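Local coordinates for tRNA (uracil(54)-C(5))-methyltransferase (Pyrococcus abyssi, PDB 2JJQ), which catalyses the S-adenosyl-L-methionine-dependent methylation of uridine 54 in tRNA at carbon 5, giving 5-methyluridine, at residues Lys106-Ile111 / Pro416-Val421; Glu390-Asp395 / Leu420-Val425. All coordinates share one frame; numbering follows the deposited sequence.

How the contacts relate
Both contacts rest on strand 419-424, the last strand of the chain, which runs antiparallel between strands 403-409 and 381-386 in the mixed sheet of the catalytic domain. Contact 1 lays helix 97-112, which precedes edge strand 117-119 of the same sheet, over the start of this strand; contact 2 lays helix 389-398 over the rest of it. Their centres are about 11 Å apart, the segments share Leu-420 and Val-421, of which Leu-420 touches both helices, and Ile-111 CG2 packs on Glu-390 CG. Along the chain, helix 97-112 comes first, then helix 389-398, then the strand. One sheet face thus carries both helices, while Glu-419, the predicted proton acceptor, turns away from helix 97-112.

Contact 1: residues Lys106-Ile111 / Pro416-Val421; sequences KKLKRI and PHVELV
Lys-107 and Pro-416 supply the polar half of this contact. With CG anti to the backbone N (chi1 180°) and the chain extended beyond it, Lys-107 reaches off helix 97-112 to place NZ 3.0 Å from Pro-416 O. The ammonium sits above the carbonyl plane, 48° out of it, with a C=O...N angle of 129°. NZ also donates to a water 3.0 Å away, which is weakly linked to His-417 ND1, and hydrogen-bonds to Asp-30 O, so three oxygens hold the end of the lysine.

The apolar half is built round Leu-108. It meets Val-418 tip to tip, with both methyls near one branch of the valine: CD2 lies 3.9 Å and CD1 4.0 Å from Val-418 CG1. Leu-420 instead slides past Leu-108 in the opposite direction, bringing its CD2 to 4.0 Å from Leu-108 CD2. Ala-408 of the adjoining strand touches all three of these side chains.

Val-418 lies with its side chain about 6 Å from that of Cys-387, the predicted nucleophile, and Glu-419, the predicted proton acceptor, points away from the helix. Helix 97-112 is thus packed on the last strand of the class I-like methyltransferase sheet.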
loop_
_atom_site.group_PDB
_atom_site.type_symbol
_atom_site.label_atom_id
_atom_site.label_comp_id
_atom_site.label_asym_id
_atom_site.label_seq_id
_atom_site.Cartn_x
_atom_site.Cartn_y
_atom_site.Cartn_z
ATOM N N LYS A 106 -15.972 -8.987 -9.821
ATOM C CA LYS A 106 -17.027 -9.787 -9.206
ATOM C C LYS A 106 -17.180 -9.475 -7.707
ATOM O O LYS A 106 -18.299 -9.287 -7.191
ATOM C CB LYS A 106 -16.711 -11.263 -9.425
ATOM C CG LYS A 106 -17.001 -11.746 -10.866
ATOM C CD LYS A 106 -16.532 -13.209 -10.997
ATOM C CE LYS A 106 -16.662 -13.805 -12.427
ATOM N NZ LYS A 106 -17.962 -13.467 -13.129
ATOM N N LYS A 107 -16.047 -9.403 -7.005
ATOM C CA LYS A 107 -16.041 -9.025 -5.586
ATOM C C LYS A 107 -16.694 -7.681 -5.301
ATOM O O LYS A 107 -17.546 -7.565 -4.399
ATOM C CB LYS A 107 -14.602 -9.039 -5.073
ATOM C CG LYS A 107 -14.507 -8.657 -3.608
ATOM C CD LYS A 107 -13.031 -8.799 -3.219
ATOM C CE LYS A 107 -12.730 -8.142 -1.915
ATOM N NZ LYS A 107 -11.247 -8.298 -1.574
ATOM N N LEU A 108 -16.344 -6.655 -6.101
ATOM C CA LEU A 108 -16.929 -5.315 -5.927
ATOM C C LEU A 108 -18.424 -5.328 -6.202
ATOM O O LEU A 108 -19.195 -4.666 -5.484
ATOM C CB LEU A 108 -16.261 -4.266 -6.855
ATOM C CG LEU A 108 -14.827 -3.937 -6.371
ATOM C CD1 LEU A 108 -14.122 -3.102 -7.443
ATOM C CD2 LEU A 108 -14.884 -3.218 -4.995
ATOM N N LYS A 109 -18.823 -6.002 -7.261
ATOM C CA LYS A 109 -20.258 -6.091 -7.565
ATOM C C LYS A 109 -21.008 -6.756 -6.406
ATOM O O LYS A 109 -22.055 -6.279 -6.010
ATOM C CB LYS A 109 -20.496 -6.869 -8.869
ATOM C CG LYS A 109 -21.979 -6.898 -9.280
ATOM C CD LYS A 109 -22.135 -7.441 -10.720
ATOM C CE LYS A 109 -21.862 -8.930 -10.807
ATOM N NZ LYS A 109 -21.847 -9.393 -12.256
ATOM N N ARG A 110 -20.465 -7.844 -5.840
ATOM C CA ARG A 110 -21.051 -8.504 -4.627
ATOM C C ARG A 110 -21.217 -7.566 -3.437
ATOM O O ARG A 110 -22.278 -7.530 -2.781
ATOM C CB ARG A 110 -20.148 -9.664 -4.113
ATOM C CG ARG A 110 -19.898 -10.834 -5.104
ATOM C CD ARG A 110 -19.467 -12.155 -4.447
ATOM N NE ARG A 110 -18.061 -12.205 -4.044
ATOM C CZ ARG A 110 -17.076 -12.642 -4.828
ATOM N NH1 ARG A 110 -17.358 -13.032 -6.076
ATOM N NH2 ARG A 110 -15.807 -12.706 -4.368
ATOM N N ILE A 111 -20.167 -6.798 -3.139
ATOM C CA ILE A 111 -20.164 -5.899 -1.992
ATOM C C ILE A 111 -21.005 -4.626 -2.175
ATOM O O ILE A 111 -21.752 -4.232 -1.279
ATOM C CB ILE A 111 -18.690 -5.550 -1.630
ATOM C CG1 ILE A 111 -17.973 -6.825 -1.123
ATOM C CG2 ILE A 111 -18.615 -4.333 -0.628
ATOM C CD1 ILE A 111 -16.398 -6.675 -1.035
ATOM N N PRO A 416 -5.853 -9.635 -3.153
ATOM C CA PRO A 416 -7.287 -9.434 -3.360
ATOM C C PRO A 416 -7.780 -7.987 -3.233
ATOM O O PRO A 416 -8.969 -7.732 -3.390
ATOM C CB PRO A 416 -7.941 -10.291 -2.255
ATOM C CG PRO A 416 -6.860 -10.900 -1.487
ATOM C CD PRO A 416 -5.545 -10.289 -1.869
ATOM N N HIS A 417 -6.874 -7.048 -2.951
ATOM C CA HIS A 417 -7.275 -5.698 -2.591
ATOM C C HIS A 417 -7.427 -4.789 -3.779
ATOM O O HIS A 417 -6.740 -4.928 -4.799
ATOM C CB HIS A 417 -6.250 -5.084 -1.636
ATOM C CG HIS A 417 -5.941 -5.954 -0.468
ATOM N ND1 HIS A 417 -6.918 -6.424 0.380
ATOM C CD2 HIS A 417 -4.777 -6.491 -0.039
ATOM C CE1 HIS A 417 -6.361 -7.181 1.307
ATOM N NE2 HIS A 417 -5.063 -7.224 1.085
ATOM N N VAL A 418 -8.338 -3.840 -3.651
ATOM C CA VAL A 418 -8.514 -2.881 -4.722
ATOM C C VAL A 418 -8.703 -1.490 -4.098
ATOM O O VAL A 418 -9.051 -1.420 -2.905
ATOM C CB VAL A 418 -9.710 -3.313 -5.598
ATOM C CG1 VAL A 418 -11.000 -2.672 -5.061
ATOM C CG2 VAL A 418 -9.473 -2.926 -7.014
ATOM N N GLU A 419 -8.447 -0.428 -4.862
ATOM C CA GLU A 419 -8.682 0.958 -4.450
ATOM C C GLU A 419 -9.893 1.563 -5.159
ATOM O O GLU A 419 -9.873 1.749 -6.365
ATOM C CB GLU A 419 -7.480 1.811 -4.785
ATOM C CG GLU A 419 -7.604 3.249 -4.314
ATOM C CD GLU A 419 -7.051 3.445 -2.913
ATOM O OE1 GLU A 419 -7.010 2.454 -2.158
ATOM O OE2 GLU A 419 -6.599 4.572 -2.600
ATOM N N LEU A 420 -10.918 1.951 -4.435
ATOM C CA LEU A 420 -12.120 2.492 -5.098
ATOM C C LEU A 420 -12.008 4.003 -5.070
ATOM O O LEU A 420 -11.443 4.567 -4.119
ATOM C CB LEU A 420 -13.346 2.146 -4.275
ATOM C CG LEU A 420 -13.935 0.777 -4.363
ATOM C CD1 LEU A 420 -14.954 0.755 -3.172
ATOM C CD2 LEU A 420 -14.674 0.748 -5.709
ATOM N N VAL A 421 -12.605 4.679 -6.063
ATOM C CA VAL A 421 -12.649 6.142 -6.041
ATOM C C VAL A 421 -14.084 6.436 -6.435
ATOM O O VAL A 421 -14.515 6.106 -7.557
ATOM C CB VAL A 421 -11.643 6.814 -7.041
ATOM C CG1 VAL A 421 -11.732 8.335 -6.943
ATOM C CG2 VAL A 421 -10.196 6.316 -6.819
HETATM O O HOH W 1 -10.309 -6.198 0.330
#

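Contact 2: residues Glu390-Asp395 / Leu420-Val425; sequences ETFARD and LVAKLV
Phe-392 fills the space between helix 389-398 and the final strand of the class I-like methyltransferase sheet, meeting Leu-420, Ala-422 and Leu-424. These alternate residues point from one face of the strand toward the helix. The short helix and strand segments run nearly parallel, 17° apart, with their axes 10.7 Å from each other at closest approach, and the aromatic side chain spans the gap.

Packing is tightest at Ala-422, whose CB lies 3.5 Å from Phe-392 CZ and 3.7 Å from CE1, approaching the ring obliquely. The small methyl lets the far end of the phenyl come close to the strand. A chi1 of 168°, which sets CG beside the carbonyl carbon, directs the Phe-392 ring into this interface. Leu-420 crosses the phenylalanine at about a right angle and brings CD1 to 3.9 Å from Phe-392 CD2. Tyr-384 on the neighbouring strand adds an edge-to-face ring contact, while Ile-406 and Leu-112 also touch the phenylalanine.

Toward the chain end the fit loosens: Leu-424 CD2 is near the plane of the ring at its edge, but 4.5 Å from Phe-392 CZ. Farther out, Glu-390 is exposed on the helix side turned from the strand, and the C-terminal Val-425 is exposed as well. Arg-394 is partly exposed, yet a salt bridge ties it to its buried neighbour Asp-395, within the helix and not across the contact; Arg-394 NH2 also bonds Ala-364 O, and Asp-395 OD2 bonds Tyr-384 OH and Leu-366 N. The guanidinium grips side-on through two nitrogens, and both bonds converge on a single oxygen: Asp-395 OD1 lies 3.0 Å from Arg-394 NE and 2.8 Å from Arg-394 NH2.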
loop_
_atom_site.group_PDB
_atom_site.type_symbol
_atom_site.label_atom_id
_atom_site.label_comp_id
_atom_site.label_asym_id
_atom_site.label_seq_id
_atom_site.Cartn_x
_atom_site.Cartn_y
_atom_site.Cartn_z
ATOM N N GLU A 390 -16.185 -2.677 1.928
ATOM C CA GLU A 390 -17.265 -2.835 2.866
ATOM C C GLU A 390 -17.452 -1.615 3.757
ATOM O O GLU A 390 -18.589 -1.270 4.077
ATOM C CB GLU A 390 -17.071 -4.130 3.687
ATOM C CG GLU A 390 -17.247 -5.361 2.812
ATOM C CD GLU A 390 -17.256 -6.679 3.584
ATOM O OE1 GLU A 390 -16.693 -6.747 4.711
ATOM O OE2 GLU A 390 -17.814 -7.655 3.020
ATOM N N THR A 391 -16.350 -0.992 4.180
ATOM C CA THR A 391 -16.439 0.243 4.984
ATOM C C THR A 391 -16.964 1.401 4.143
ATOM O O THR A 391 -17.799 2.175 4.615
ATOM C CB THR A 391 -15.102 0.626 5.658
ATOM O OG1 THR A 391 -14.213 1.136 4.663
ATOM C CG2 THR A 391 -14.472 -0.582 6.160
ATOM N N PHE A 392 -16.494 1.510 2.896
ATOM C CA PHE A 392 -17.051 2.499 1.978
ATOM C C PHE A 392 -18.580 2.327 1.876
ATOM O O PHE A 392 -19.348 3.290 1.963
ATOM C CB PHE A 392 -16.461 2.330 0.588
ATOM C CG PHE A 392 -17.201 3.105 -0.445
ATOM C CD1 PHE A 392 -17.111 4.513 -0.460
ATOM C CD2 PHE A 392 -18.003 2.463 -1.391
ATOM C CE1 PHE A 392 -17.820 5.244 -1.443
ATOM C CE2 PHE A 392 -18.696 3.168 -2.321
ATOM C CZ PHE A 392 -18.607 4.562 -2.372
ATOM N N ALA A 393 -19.015 1.092 1.659
ATOM C CA ALA A 393 -20.448 0.811 1.453
ATOM C C ALA A 393 -21.264 1.235 2.665
ATOM O O ALA A 393 -22.366 1.779 2.518
ATOM C CB ALA A 393 -20.671 -0.689 1.148
ATOM N N ARG A 394 -20.720 0.941 3.849
ATOM C CA ARG A 394 -21.299 1.321 5.141
ATOM C C ARG A 394 -21.446 2.821 5.263
ATOM O O ARG A 394 -22.526 3.332 5.591
ATOM C CB ARG A 394 -20.414 0.819 6.271
ATOM C CG ARG A 394 -21.022 1.099 7.707
ATOM C CD ARG A 394 -19.957 1.106 8.786
ATOM N NE ARG A 394 -18.975 2.196 8.629
ATOM C CZ ARG A 394 -17.843 2.294 9.343
ATOM N NH1 ARG A 394 -17.546 1.350 10.253
ATOM N NH2 ARG A 394 -16.999 3.319 9.143
ATOM N N ASP A 395 -20.346 3.545 5.016
ATOM C CA ASP A 395 -20.344 4.989 5.193
ATOM C C ASP A 395 -21.261 5.658 4.162
ATOM O O ASP A 395 -21.901 6.643 4.475
ATOM C CB ASP A 395 -18.909 5.557 5.040
ATOM C CG ASP A 395 -18.001 5.252 6.218
ATOM O OD1 ASP A 395 -18.491 4.791 7.283
ATOM O OD2 ASP A 395 -16.746 5.443 6.076
ATOM N N LEU A 420 -10.918 1.951 -4.435
ATOM C CA LEU A 420 -12.120 2.492 -5.098
ATOM C C LEU A 420 -12.008 4.003 -5.070
ATOM O O LEU A 420 -11.443 4.567 -4.119
ATOM C CB LEU A 420 -13.346 2.146 -4.275
ATOM C CG LEU A 420 -13.935 0.777 -4.363
ATOM C CD1 LEU A 420 -14.954 0.755 -3.172
ATOM C CD2 LEU A 420 -14.674 0.748 -5.709
ATOM N N VAL A 421 -12.605 4.679 -6.063
ATOM C CA VAL A 421 -12.649 6.142 -6.041
ATOM C C VAL A 421 -14.084 6.436 -6.435
ATOM O O VAL A 421 -14.515 6.106 -7.557
ATOM C CB VAL A 421 -11.643 6.814 -7.041
ATOM C CG1 VAL A 421 -11.732 8.335 -6.943
ATOM C CG2 VAL A 421 -10.196 6.316 -6.819
ATOM N N ALA A 422 -14.838 7.040 -5.514
ATOM C CA ALA A 422 -16.234 7.334 -5.787
ATOM C C ALA A 422 -16.537 8.828 -5.699
ATOM O O ALA A 422 -16.095 9.505 -4.760
ATOM C CB ALA A 422 -17.121 6.572 -4.810
ATOM N N LYS A 423 -17.284 9.327 -6.682
ATOM C CA LYS A 423 -17.793 10.676 -6.638
ATOM C C LYS A 423 -19.268 10.617 -6.160
ATOM O O LYS A 423 -20.105 9.948 -6.795
ATOM C CB LYS A 423 -17.744 11.272 -8.037
ATOM C CG LYS A 423 -18.310 12.664 -8.069
ATOM C CD LYS A 423 -18.241 13.182 -9.463
ATOM C CE LYS A 423 -18.592 14.659 -9.476
ATOM N NZ LYS A 423 -18.156 15.317 -10.733
ATOM N N LEU A 424 -19.551 11.314 -5.080
ATOM C CA LEU A 424 -20.860 11.300 -4.402
ATOM C C LEU A 424 -21.476 12.681 -4.539
ATOM O O LEU A 424 -20.764 13.699 -4.319
ATOM C CB LEU A 424 -20.683 11.036 -2.904
ATOM C CG LEU A 424 -19.802 9.838 -2.548
ATOM C CD1 LEU A 424 -19.727 9.703 -1.015
ATOM C CD2 LEU A 424 -20.350 8.601 -3.270
ATOM N N VAL A 425 -22.765 12.739 -4.903
ATOM C CA VAL A 425 -23.447 14.038 -5.011
ATOM C C VAL A 425 -24.834 14.015 -4.329
ATOM O O VAL A 425 -25.403 12.951 -3.953
ATOM C CB VAL A 425 -23.650 14.466 -6.467
ATOM C CG1 VAL A 425 -24.297 15.810 -6.515
ATOM C CG2 VAL A 425 -22.313 14.514 -7.243
ATOM O OXT VAL A 425 -25.405 15.110 -4.136
#